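Local coordinates for type II antifreeze protein (Brachyopsis rostratus, PDB 2ZIB) that binds to ice crystals and inhibits their growth, protecting fish blood from freezing in subzero sea water without needing calcium, at residues I64-A75 against D98-A109; Q19-T30 against P121-A132. One frame throughout, in Å; residues are numbered along the deposited sequence. Where two conformers were deposited one is given.

Interaction 1 (I64-A75 against D98-A109); sequences IVWIGGSACKVA and DILSDCCMQMTA
Trp66 and Gln106 face each other as a non-hydrogen-bonded pair in an antiparallel ladder of the C-type lectin fold, joining strand 65-67 to strand 104-107. The indole lies along the partner strand: CZ3 of Trp66 reaches CB of Cys104 at 3.6 Å, while Met105 O lies near the ring plane at the indole edge, 3.3 Å from CE3 of Trp66. Over the rim of one face of the indole comes NE2 of Gln106, its amide turned 72° from the ring. Beyond CG the Gln106 chain runs extended, and its amide also meets the CG2 branch of Ile64, OE1 being 3.5 Å from that methyl. A broad ring and a long flat amide thus share the surface that strand 124-131 closes through His124 and Ser126. Outside partners position this layer: Trp66 NE1 is hydrogen-bonded to Met29 O and Ala122 O, and a disulfide ties Cys104 to Cys120.

The other face is oily. Here CD1 of Ile67 rests 3.5 Å from SD of Met105, and Val65 CG2 packs against the sulfur of Met107, lying beside it and pointing the same way. The flexible thioethers follow the branched side chains closely, and Trp115 adds to this layer from strand 115-118.

A two-residue shift in register, a beta bulge, separates the Trp66-Gln106 pair from Ser70-Cys104. Within it Gly69 turns its backbone O to Met105 N, and CE of Met105 approaches the glycine CA at 3.9 Å, filling space that a side chain would take. Beyond the bulge the ladder resumes with Ala71 N bonded to Cys103 O.

Farther out, Leu100 lays CD2 against Ala71 O and its CG against the methyl of Ala75. Beside them the Cys72-Cys103 disulfide bonds SG to SG at 2.0 Å, with a chi3 of 101°.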
loop_
_atom_site.group_PDB
_atom_site.type_symbol
_atom_site.label_atom_id
_atom_site.label_comp_id
_atom_site.label_asym_id
_atom_site.label_seq_id
_atom_site.Cartn_x
_atom_site.Cartn_y
_atom_site.Cartn_z
ATOM N N ILE A 64 4.610 -10.684 0.581
ATOM C CA ILE A 64 3.266 -10.046 0.659
ATOM C C ILE A 64 3.351 -8.800 1.528
ATOM O O ILE A 64 3.952 -8.807 2.615
ATOM C CB ILE A 64 2.268 -11.013 1.322
ATOM C CG1 ILE A 64 2.007 -12.215 0.409
ATOM C CG2 ILE A 64 0.958 -10.273 1.622
ATOM C CD1 ILE A 64 1.259 -13.332 1.102
ATOM N N VAL A 65 2.716 -7.716 1.074
ATOM C CA VAL A 65 2.621 -6.507 1.915
ATOM C C VAL A 65 1.236 -5.915 1.800
ATOM O O VAL A 65 0.649 -5.824 0.708
ATOM C CB VAL A 65 3.664 -5.385 1.550
ATOM C CG1 VAL A 65 5.050 -5.771 2.010
ATOM C CG2 VAL A 65 3.615 -4.964 0.066
ATOM N N TRP A 66 0.706 -5.487 2.937
ATOM C CA TRP A 66 -0.470 -4.619 2.914
ATOM C C TRP A 66 -0.172 -3.273 2.257
ATOM O O TRP A 66 0.874 -2.693 2.512
ATOM C CB TRP A 66 -0.973 -4.386 4.334
ATOM C CG TRP A 66 -1.586 -5.542 5.021
ATOM C CD1 TRP A 66 -1.285 -6.001 6.295
ATOM C CD2 TRP A 66 -2.704 -6.343 4.566
ATOM N NE1 TRP A 66 -2.145 -7.010 6.651
ATOM C CE2 TRP A 66 -3.068 -7.205 5.645
ATOM C CE3 TRP A 66 -3.516 -6.335 3.407
ATOM C CZ2 TRP A 66 -4.145 -8.107 5.548
ATOM C CZ3 TRP A 66 -4.568 -7.247 3.313
ATOM C CH2 TRP A 66 -4.881 -8.115 4.389
ATOM N N ILE A 67 -1.096 -2.825 1.413
ATOM C CA ILE A 67 -1.082 -1.450 0.864
ATOM C C ILE A 67 -2.412 -0.787 1.175
ATOM O O ILE A 67 -3.283 -1.405 1.816
ATOM C CB ILE A 67 -0.683 -1.442 -0.631
ATOM C CG1 ILE A 67 -1.623 -2.334 -1.473
ATOM C CG2 ILE A 67 0.810 -1.869 -0.757
ATOM C CD1 ILE A 67 -1.392 -2.205 -2.974
ATOM N N GLY A 68 -2.604 0.466 0.743
ATOM C CA GLY A 68 -3.649 1.258 1.373
ATOM C C GLY A 68 -5.065 1.141 0.860
ATOM O O GLY A 68 -5.892 1.994 1.165
ATOM N N GLY A 69 -5.376 0.077 0.110
ATOM C CA GLY A 69 -6.688 -0.084 -0.470
ATOM C C GLY A 69 -7.617 -0.860 0.455
ATOM O O GLY A 69 -7.238 -1.867 1.079
ATOM N N SER A 70 -8.873 -0.422 0.522
ATOM C CA SER A 70 -9.906 -1.241 1.166
ATOM C C SER A 70 -11.248 -0.973 0.484
ATOM O O SER A 70 -11.437 0.081 -0.140
ATOM C CB SER A 70 -9.988 -0.994 2.702
ATOM O OG SER A 70 -10.447 0.330 2.989
ATOM N N ALA A 71 -12.154 -1.938 0.633
ATOM C CA ALA A 71 -13.519 -1.845 0.049
ATOM C C ALA A 71 -14.468 -2.493 1.033
ATOM O O ALA A 71 -15.169 -3.447 0.731
ATOM C CB ALA A 71 -13.559 -2.536 -1.331
ATOM N N CYS A 72 -14.503 -1.944 2.246
ATOM C CA CYS A 72 -15.175 -2.576 3.358
ATOM C C CYS A 72 -16.515 -1.967 3.695
ATOM O O CYS A 72 -17.184 -2.442 4.609
ATOM C CB CYS A 72 -14.266 -2.552 4.612
ATOM S SG CYS A 72 -12.709 -3.447 4.368
ATOM N N LYS A 73 -16.907 -0.924 2.981
ATOM C CA LYS A 73 -18.202 -0.268 3.202
ATOM C C LYS A 73 -19.227 -0.681 2.160
ATOM O O LYS A 73 -20.344 -1.141 2.473
ATOM C CB LYS A 73 -18.024 1.258 3.252
ATOM C CG LYS A 73 -17.234 1.783 4.427
ATOM C CD LYS A 73 -17.105 3.300 4.356
ATOM C CE LYS A 73 -16.021 3.816 5.325
ATOM N NZ LYS A 73 -16.235 5.281 5.608
ATOM N N VAL A 74 -18.882 -0.468 0.899
ATOM C CA VAL A 74 -19.710 -0.859 -0.261
ATOM C C VAL A 74 -18.870 -1.884 -1.023
ATOM O O VAL A 74 -17.729 -1.608 -1.386
ATOM C CB VAL A 74 -20.011 0.381 -1.133
ATOM C CG1 VAL A 74 -20.640 -0.077 -2.456
ATOM C CG2 VAL A 74 -20.969 1.363 -0.392
ATOM N N ALA A 75 -19.454 -3.071 -1.247
ATOM C CA ALA A 75 -18.687 -4.162 -1.850
ATOM C C ALA A 75 -18.097 -3.716 -3.180
ATOM O O ALA A 75 -18.811 -3.118 -4.021
ATOM C CB ALA A 75 -19.558 -5.394 -2.042
ATOM N N ASP A 98 -14.124 -9.004 -4.461
ATOM C CA ASP A 98 -15.147 -8.045 -4.016
ATOM C C ASP A 98 -16.179 -8.696 -3.073
ATOM O O ASP A 98 -17.373 -8.355 -3.093
ATOM C CB ASP A 98 -15.815 -7.358 -5.217
ATOM C CG ASP A 98 -14.904 -6.393 -5.898
ATOM O OD1 ASP A 98 -13.857 -5.978 -5.299
ATOM O OD2 ASP A 98 -15.216 -5.944 -7.022
ATOM N N ILE A 99 -15.727 -9.616 -2.235
ATOM C CA ILE A 99 -16.552 -10.162 -1.152
ATOM C C ILE A 99 -16.256 -9.338 0.094
ATOM O O ILE A 99 -15.074 -9.166 0.449
ATOM C CB ILE A 99 -16.248 -11.695 -0.956
ATOM C CG1 ILE A 99 -16.481 -12.506 -2.247
ATOM C CG2 ILE A 99 -17.112 -12.249 0.150
ATOM C CD1 ILE A 99 -15.778 -13.902 -2.250
ATOM N N LEU A 100 -17.286 -8.845 0.787
ATOM C CA LEU A 100 -17.041 -7.920 1.884
ATOM C C LEU A 100 -16.229 -8.526 3.053
ATOM O O LEU A 100 -15.511 -7.812 3.740
ATOM C CB LEU A 100 -18.374 -7.370 2.452
ATOM C CG LEU A 100 -18.977 -6.237 1.609
ATOM C CD1 LEU A 100 -20.422 -6.022 2.008
ATOM C CD2 LEU A 100 -18.242 -4.935 1.846
ATOM N N SER A 101 -16.328 -9.834 3.261
ATOM C CA SER A 101 -15.516 -10.500 4.277
ATOM C C SER A 101 -13.998 -10.375 4.067
ATOM O O SER A 101 -13.227 -10.595 5.006
ATOM C CB SER A 101 -15.878 -11.999 4.339
ATOM O OG SER A 101 -15.530 -12.644 3.140
ATOM N N ASP A 102 -13.575 -10.106 2.825
ATOM C CA ASP A 102 -12.169 -10.139 2.459
ATOM C C ASP A 102 -11.871 -8.825 1.715
ATOM O O ASP A 102 -11.752 -8.824 0.478
ATOM C CB ASP A 102 -11.909 -11.314 1.480
ATOM C CG ASP A 102 -11.968 -12.684 2.109
ATOM O OD1 ASP A 102 -12.877 -12.983 2.916
ATOM O OD2 ASP A 102 -11.070 -13.524 1.850
ATOM N N CYS A 103 -11.786 -7.723 2.464
ATOM C CA CYS A 103 -11.933 -6.398 1.831
ATOM C C CYS A 103 -10.733 -5.489 1.956
ATOM O O CYS A 103 -10.832 -4.316 1.660
ATOM C CB CYS A 103 -13.229 -5.719 2.323
ATOM S SG CYS A 103 -13.270 -5.385 4.111
ATOM N N CYS A 104 -9.576 -6.082 2.283
ATOM C CA CYS A 104 -8.345 -5.287 2.356
ATOM C C CYS A 104 -7.347 -5.673 1.241
ATOM O O CYS A 104 -7.159 -6.869 0.926
ATOM C CB CYS A 104 -7.695 -5.480 3.722
ATOM S SG CYS A 104 -8.474 -4.495 5.003
ATOM N N MET A 105 -6.683 -4.672 0.654
ATOM C CA MET A 105 -5.808 -4.889 -0.491
ATOM C C MET A 105 -4.380 -5.157 -0.091
ATOM O O MET A 105 -3.803 -4.445 0.742
ATOM C CB MET A 105 -5.858 -3.631 -1.334
ATOM C CG MET A 105 -5.067 -3.673 -2.645
ATOM S SD MET A 105 -4.849 -2.025 -3.361
ATOM C CE MET A 105 -6.464 -1.676 -4.062
ATOM N N GLN A 106 -3.770 -6.149 -0.730
ATOM C CA GLN A 106 -2.363 -6.405 -0.549
ATOM C C GLN A 106 -1.686 -6.616 -1.898
ATOM O O GLN A 106 -2.323 -7.017 -2.865
ATOM C CB GLN A 106 -2.088 -7.654 0.289
ATOM C CG GLN A 106 -2.765 -8.895 -0.206
ATOM C CD GLN A 106 -2.434 -10.136 0.596
ATOM O OE1 GLN A 106 -2.014 -11.128 -0.015
ATOM N NE2 GLN A 106 -2.600 -10.102 1.909
ATOM N N MET A 107 -0.371 -6.400 -1.902
ATOM C CA MET A 107 0.505 -6.950 -2.964
ATOM C C MET A 107 0.759 -8.401 -2.567
ATOM O O MET A 107 1.230 -8.670 -1.430
ATOM C CB MET A 107 1.807 -6.170 -3.068
ATOM C CG MET A 107 1.581 -4.695 -3.419
ATOM S SD MET A 107 3.105 -3.730 -3.297
ATOM C CE MET A 107 3.535 -3.474 -4.957
ATOM N N THR A 108 0.494 -9.337 -3.497
ATOM C CA THR A 108 0.635 -10.758 -3.216
ATOM C C THR A 108 2.071 -11.257 -3.326
ATOM O O THR A 108 3.000 -10.499 -3.656
ATOM C CB THR A 108 -0.271 -11.600 -4.108
ATOM O OG1 THR A 108 0.156 -11.484 -5.481
ATOM C CG2 THR A 108 -1.754 -11.246 -3.997
ATOM N N ALA A 109 2.253 -12.547 -3.042
ATOM C CA ALA A 109 3.549 -13.205 -3.114
ATOM C C ALA A 109 3.982 -13.472 -4.563
ATOM O O ALA A 109 5.125 -13.873 -4.782
ATOM C CB ALA A 109 3.486 -14.509 -2.367
#

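Interaction 2 (Q19-T30 against P121-A132); sequences QRCFYSEATAMT and PASHASICAKAA
The Phe22 ring meets Ala129 obliquely, CE2 lying 3.8 Å from the alanine CB, so a small residue on strand 124-131 leaves a hollow that a large one on strand 20-26 fills. That same methyl meets Arg20 NH2 at 3.5 Å. The arginine bends at chi3 (73°), bringing its guanidinium back beside Phe22, whose CZ lies over the rim of one guanidinium face; beyond this, Arg20 NH1 forms a salt bridge with Glu53. Ile127 is the bump from the other strand. With CG1 anti to the backbone N (chi1 -174°), it reaches across to Tyr23 O and to CB of Phe22, while Ile57 and Ile60 of helix 51-60 cover this apolar face.

On the reverse face Tyr23 and Cys128 meet through their CB atoms at 4.0 Å. The Tyr23 ring then swings away toward Trp14, and Cys128 joins Cys38 by a disulfide. Cys21, bonded to Cys10, sets its SG 3.6 Å from the Ala132 methyl. Ser126 is small enough to let the Glu25 CB come within 3.3 Å of its OG. Its hydroxyl donates to a water that also bonds Thr27 O and His124 O.

That water lies where the register shifts by two, a beta bulge between Glu25 and Met29. Glu25 OE2 accepts the N-H of Thr27 through its anti lone pair, bracing the corner; past it, Met29 and His124 bond in both directions. A long antiparallel pairing of strands near the N and C termini, fastened to a helix by a disulfide, is a hallmark of the C-type lectin domain.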
loop_
_atom_site.group_PDB
_atom_site.type_symbol
_atom_site.label_atom_id
_atom_site.label_comp_id
_atom_site.label_asym_id
_atom_site.label_seq_id
_atom_site.Cartn_x
_atom_site.Cartn_y
_atom_site.Cartn_z
ATOM N N GLN A 19 8.105 12.306 -5.723
ATOM C CA GLN A 19 7.777 13.308 -4.702
ATOM C C GLN A 19 7.375 12.639 -3.366
ATOM O O GLN A 19 6.813 13.314 -2.486
ATOM C CB GLN A 19 6.600 14.138 -5.210
ATOM C CG GLN A 19 6.868 14.882 -6.544
ATOM C CD GLN A 19 7.980 15.856 -6.349
ATOM O OE1 GLN A 19 9.069 15.680 -6.914
ATOM N NE2 GLN A 19 7.747 16.870 -5.500
ATOM N N ARG A 20 7.575 11.318 -3.240
ATOM C CA ARG A 20 7.082 10.567 -2.070
ATOM C C ARG A 20 8.198 9.821 -1.365
ATOM O O ARG A 20 9.218 9.459 -1.980
ATOM C CB ARG A 20 5.978 9.602 -2.542
ATOM C CG ARG A 20 4.795 10.307 -3.219
ATOM C CD ARG A 20 3.838 9.302 -3.838
ATOM N NE ARG A 20 3.067 8.618 -2.812
ATOM C CZ ARG A 20 2.349 7.507 -3.058
ATOM N NH1 ARG A 20 2.419 6.885 -4.229
ATOM N NH2 ARG A 20 1.614 6.991 -2.073
ATOM N N CYS A 21 7.944 9.543 -0.080
ATOM C CA CYS A 21 8.836 8.744 0.760
ATOM C C CYS A 21 8.114 7.491 1.203
ATOM O O CYS A 21 6.909 7.546 1.507
ATOM C CB CYS A 21 9.246 9.542 2.016
ATOM S SG CYS A 21 10.208 10.992 1.629
ATOM N N PHE A 22 8.847 6.373 1.210
ATOM C CA PHE A 22 8.265 5.052 1.486
ATOM C C PHE A 22 8.961 4.413 2.673
ATOM O O PHE A 22 10.173 4.537 2.846
ATOM C CB PHE A 22 8.381 4.178 0.238
ATOM C CG PHE A 22 7.546 4.691 -0.897
ATOM C CD1 PHE A 22 8.032 5.700 -1.750
ATOM C CD2 PHE A 22 6.245 4.226 -1.091
ATOM C CE1 PHE A 22 7.249 6.201 -2.773
ATOM C CE2 PHE A 22 5.426 4.740 -2.131
ATOM C CZ PHE A 22 5.944 5.716 -2.977
ATOM N N TYR A 23 8.187 3.712 3.479
ATOM C CA TYR A 23 8.691 2.984 4.648
ATOM C C TYR A 23 8.279 1.535 4.609
ATOM O O TYR A 23 7.093 1.243 4.550
ATOM C CB TYR A 23 8.136 3.638 5.919
ATOM C CG TYR A 23 8.715 2.976 7.157
ATOM C CD1 TYR A 23 10.008 3.266 7.544
ATOM C CD2 TYR A 23 8.000 2.046 7.887
ATOM C CE1 TYR A 23 10.576 2.650 8.655
ATOM C CE2 TYR A 23 8.536 1.391 9.011
ATOM C CZ TYR A 23 9.840 1.696 9.363
ATOM O OH TYR A 23 10.426 1.091 10.448
ATOM N N SER A 24 9.270 0.652 4.670
ATOM C CA SER A 24 9.006 -0.771 4.683
ATOM C C SER A 24 8.898 -1.234 6.134
ATOM O O SER A 24 9.894 -1.229 6.846
ATOM C CB SER A 24 10.113 -1.503 3.906
ATOM O OG SER A 24 9.857 -2.883 3.955
ATOM N N GLU A 25 7.675 -1.585 6.550
ATOM C CA GLU A 25 7.403 -2.086 7.884
ATOM C C GLU A 25 7.477 -3.608 7.858
ATOM O O GLU A 25 6.581 -4.302 7.338
ATOM C CB GLU A 25 6.009 -1.638 8.346
ATOM C CG GLU A 25 5.603 -2.206 9.711
ATOM C CD GLU A 25 6.586 -1.843 10.796
ATOM O OE1 GLU A 25 6.566 -0.678 11.260
ATOM O OE2 GLU A 25 7.400 -2.710 11.178
ATOM N N ALA A 26 8.563 -4.143 8.399
ATOM C CA ALA A 26 8.801 -5.596 8.392
ATOM C C ALA A 26 7.952 -6.319 9.434
ATOM O O ALA A 26 7.749 -7.538 9.339
ATOM C CB ALA A 26 10.291 -5.852 8.685
ATOM N N THR A 27 7.503 -5.644 10.485
ATOM C CA THR A 27 6.683 -6.315 11.519
ATOM C C THR A 27 5.311 -6.653 10.947
ATOM O O THR A 27 4.625 -5.774 10.445
ATOM C CB THR A 27 6.535 -5.422 12.743
ATOM O OG1 THR A 27 7.833 -5.274 13.342
ATOM C CG2 THR A 27 5.678 -6.081 13.827
ATOM N N ALA A 28 4.884 -7.904 11.012
ATOM C CA ALA A 28 3.616 -8.330 10.453
ATOM C C ALA A 28 2.495 -7.872 11.355
ATOM O O ALA A 28 2.531 -7.957 12.571
ATOM C CB ALA A 28 3.586 -9.815 10.258
ATOM N N MET A 29 1.418 -7.407 10.695
ATOM C CA MET A 29 0.270 -6.952 11.479
ATOM C C MET A 29 -0.995 -6.993 10.644
ATOM O O MET A 29 -0.934 -7.171 9.373
ATOM C CB MET A 29 0.346 -5.513 11.979
ATOM C CG MET A 29 1.638 -4.834 12.346
ATOM S SD MET A 29 1.819 -2.973 12.306
ATOM C CE MET A 29 3.452 -2.894 12.910
ATOM N N THR A 30 -2.149 -6.831 11.266
ATOM C CA THR A 30 -3.400 -6.755 10.513
ATOM C C THR A 30 -3.385 -5.506 9.637
ATOM O O THR A 30 -2.621 -4.558 9.875
ATOM C CB THR A 30 -4.616 -6.708 11.412
ATOM O OG1 THR A 30 -4.559 -5.447 12.126
ATOM C CG2 THR A 30 -4.609 -7.879 12.443
ATOM N N PRO A 121 -7.902 -9.083 8.873
ATOM C CA PRO A 121 -7.115 -9.582 10.007
ATOM C C PRO A 121 -5.869 -10.388 9.630
ATOM O O PRO A 121 -5.106 -10.711 10.522
ATOM C CB PRO A 121 -8.115 -10.487 10.770
ATOM C CG PRO A 121 -9.469 -9.959 10.375
ATOM C CD PRO A 121 -9.304 -9.596 8.912
ATOM N N ALA A 122 -5.617 -10.672 8.348
ATOM C CA ALA A 122 -4.391 -11.406 8.032
ATOM C C ALA A 122 -3.160 -10.591 8.462
ATOM O O ALA A 122 -3.143 -9.348 8.368
ATOM C CB ALA A 122 -4.312 -11.740 6.518
ATOM N N SER A 123 -2.113 -11.291 8.884
ATOM C CA SER A 123 -0.943 -10.668 9.441
ATOM C C SER A 123 0.167 -10.598 8.422
ATOM O O SER A 123 0.720 -11.625 8.046
ATOM C CB SER A 123 -0.497 -11.515 10.626
ATOM O OG SER A 123 0.539 -10.803 11.276
ATOM N N HIS A 124 0.497 -9.403 7.949
ATOM C CA HIS A 124 1.488 -9.208 6.900
ATOM C C HIS A 124 2.324 -7.984 7.163
ATOM O O HIS A 124 1.884 -7.036 7.851
ATOM C CB HIS A 124 0.805 -9.065 5.518
ATOM C CG HIS A 124 0.057 -10.284 5.088
ATOM N ND1 HIS A 124 0.684 -11.488 4.806
ATOM C CD2 HIS A 124 -1.269 -10.490 4.857
ATOM C CE1 HIS A 124 -0.235 -12.357 4.418
ATOM N NE2 HIS A 124 -1.416 -11.772 4.417
ATOM N N ALA A 125 3.538 -7.986 6.615
ATOM C CA ALA A 125 4.341 -6.771 6.510
ATOM C C ALA A 125 3.565 -5.723 5.693
ATOM O O ALA A 125 2.513 -6.030 5.099
ATOM C CB ALA A 125 5.701 -7.123 5.857
ATOM N N SER A 126 4.098 -4.492 5.647
ATOM C CA SER A 126 3.354 -3.422 4.997
ATOM C C SER A 126 4.303 -2.372 4.496
ATOM O O SER A 126 5.499 -2.350 4.830
ATOM C CB SER A 126 2.327 -2.856 5.981
ATOM O OG SER A 126 2.963 -2.387 7.193
ATOM N N ILE A 127 3.754 -1.432 3.757
ATOM C CA ILE A 127 4.525 -0.299 3.233
ATOM C C ILE A 127 3.733 0.973 3.415
ATOM O O ILE A 127 2.531 1.047 3.059
ATOM C CB ILE A 127 4.996 -0.510 1.786
ATOM C CG1 ILE A 127 5.911 0.613 1.310
ATOM C CG2 ILE A 127 3.883 -0.802 0.905
ATOM C CD1 ILE A 127 7.317 0.121 0.867
ATOM N N CYS A 128 4.397 1.970 4.031
ATOM C CA CYS A 128 3.785 3.292 4.213
ATOM C C CYS A 128 4.338 4.274 3.205
ATOM O O CYS A 128 5.442 4.084 2.682
ATOM C CB CYS A 128 4.121 3.870 5.604
ATOM S SG CYS A 128 3.753 2.783 7.024
ATOM N N ALA A 129 3.592 5.360 2.976
ATOM C CA ALA A 129 4.082 6.464 2.161
ATOM C C ALA A 129 3.649 7.790 2.765
ATOM O O ALA A 129 2.641 7.864 3.486
ATOM C CB ALA A 129 3.563 6.341 0.734
ATOM N N LYS A 130 4.407 8.836 2.420
ATOM C CA LYS A 130 4.022 10.216 2.758
ATOM C C LYS A 130 4.822 11.138 1.832
ATOM O O LYS A 130 5.769 10.704 1.151
ATOM C CB LYS A 130 4.296 10.580 4.224
ATOM C CG LYS A 130 5.773 10.457 4.686
ATOM C CD LYS A 130 5.853 10.587 6.205
ATOM C CE LYS A 130 7.260 10.416 6.714
ATOM N NZ LYS A 130 7.276 10.469 8.225
ATOM N N ALA A 131 4.436 12.415 1.783
ATOM C CA ALA A 131 5.150 13.365 0.930
ATOM C C ALA A 131 6.599 13.529 1.355
ATOM O O ALA A 131 6.932 13.524 2.560
ATOM C CB ALA A 131 4.463 14.690 1.001
ATOM N N ALA A 132 7.481 13.673 0.366
ATOM C CA ALA A 132 8.869 14.007 0.628
ATOM C C ALA A 132 9.020 15.448 1.155
ATOM O O ALA A 132 8.107 16.290 1.059
ATOM C CB ALA A 132 9.700 13.778 -0.618
HETATM O O HOH W 1 7.534 -4.334 3.959
HETATM O O HOH W 2 2.737 -4.555 8.759
#

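How the interactions relate
From the N terminus the chain first lays down residues 19-30, whose strand 20-26 pairs with the preceding strand 15-17 and, far along the chain, with 121-132; interaction 2 therefore closes a loop spanning nearly the whole domain. Within that loop lies interaction 1, where 98-109 return to 64-75 after a span with little regular structure. The two contacts do not cross in sequence but share one sheet, in which strand 65-67 is the parallel neighbour of strand 124-131. Trp66 is a main joint, its backbone N 2.9 Å from Ala125 O and probably hydrogen-bonded; Ile64 and Gln106 pack on His124. The terminal strands' sheet thus continues through strand 65-67 into strand 104-107, which the long-loop region precedes.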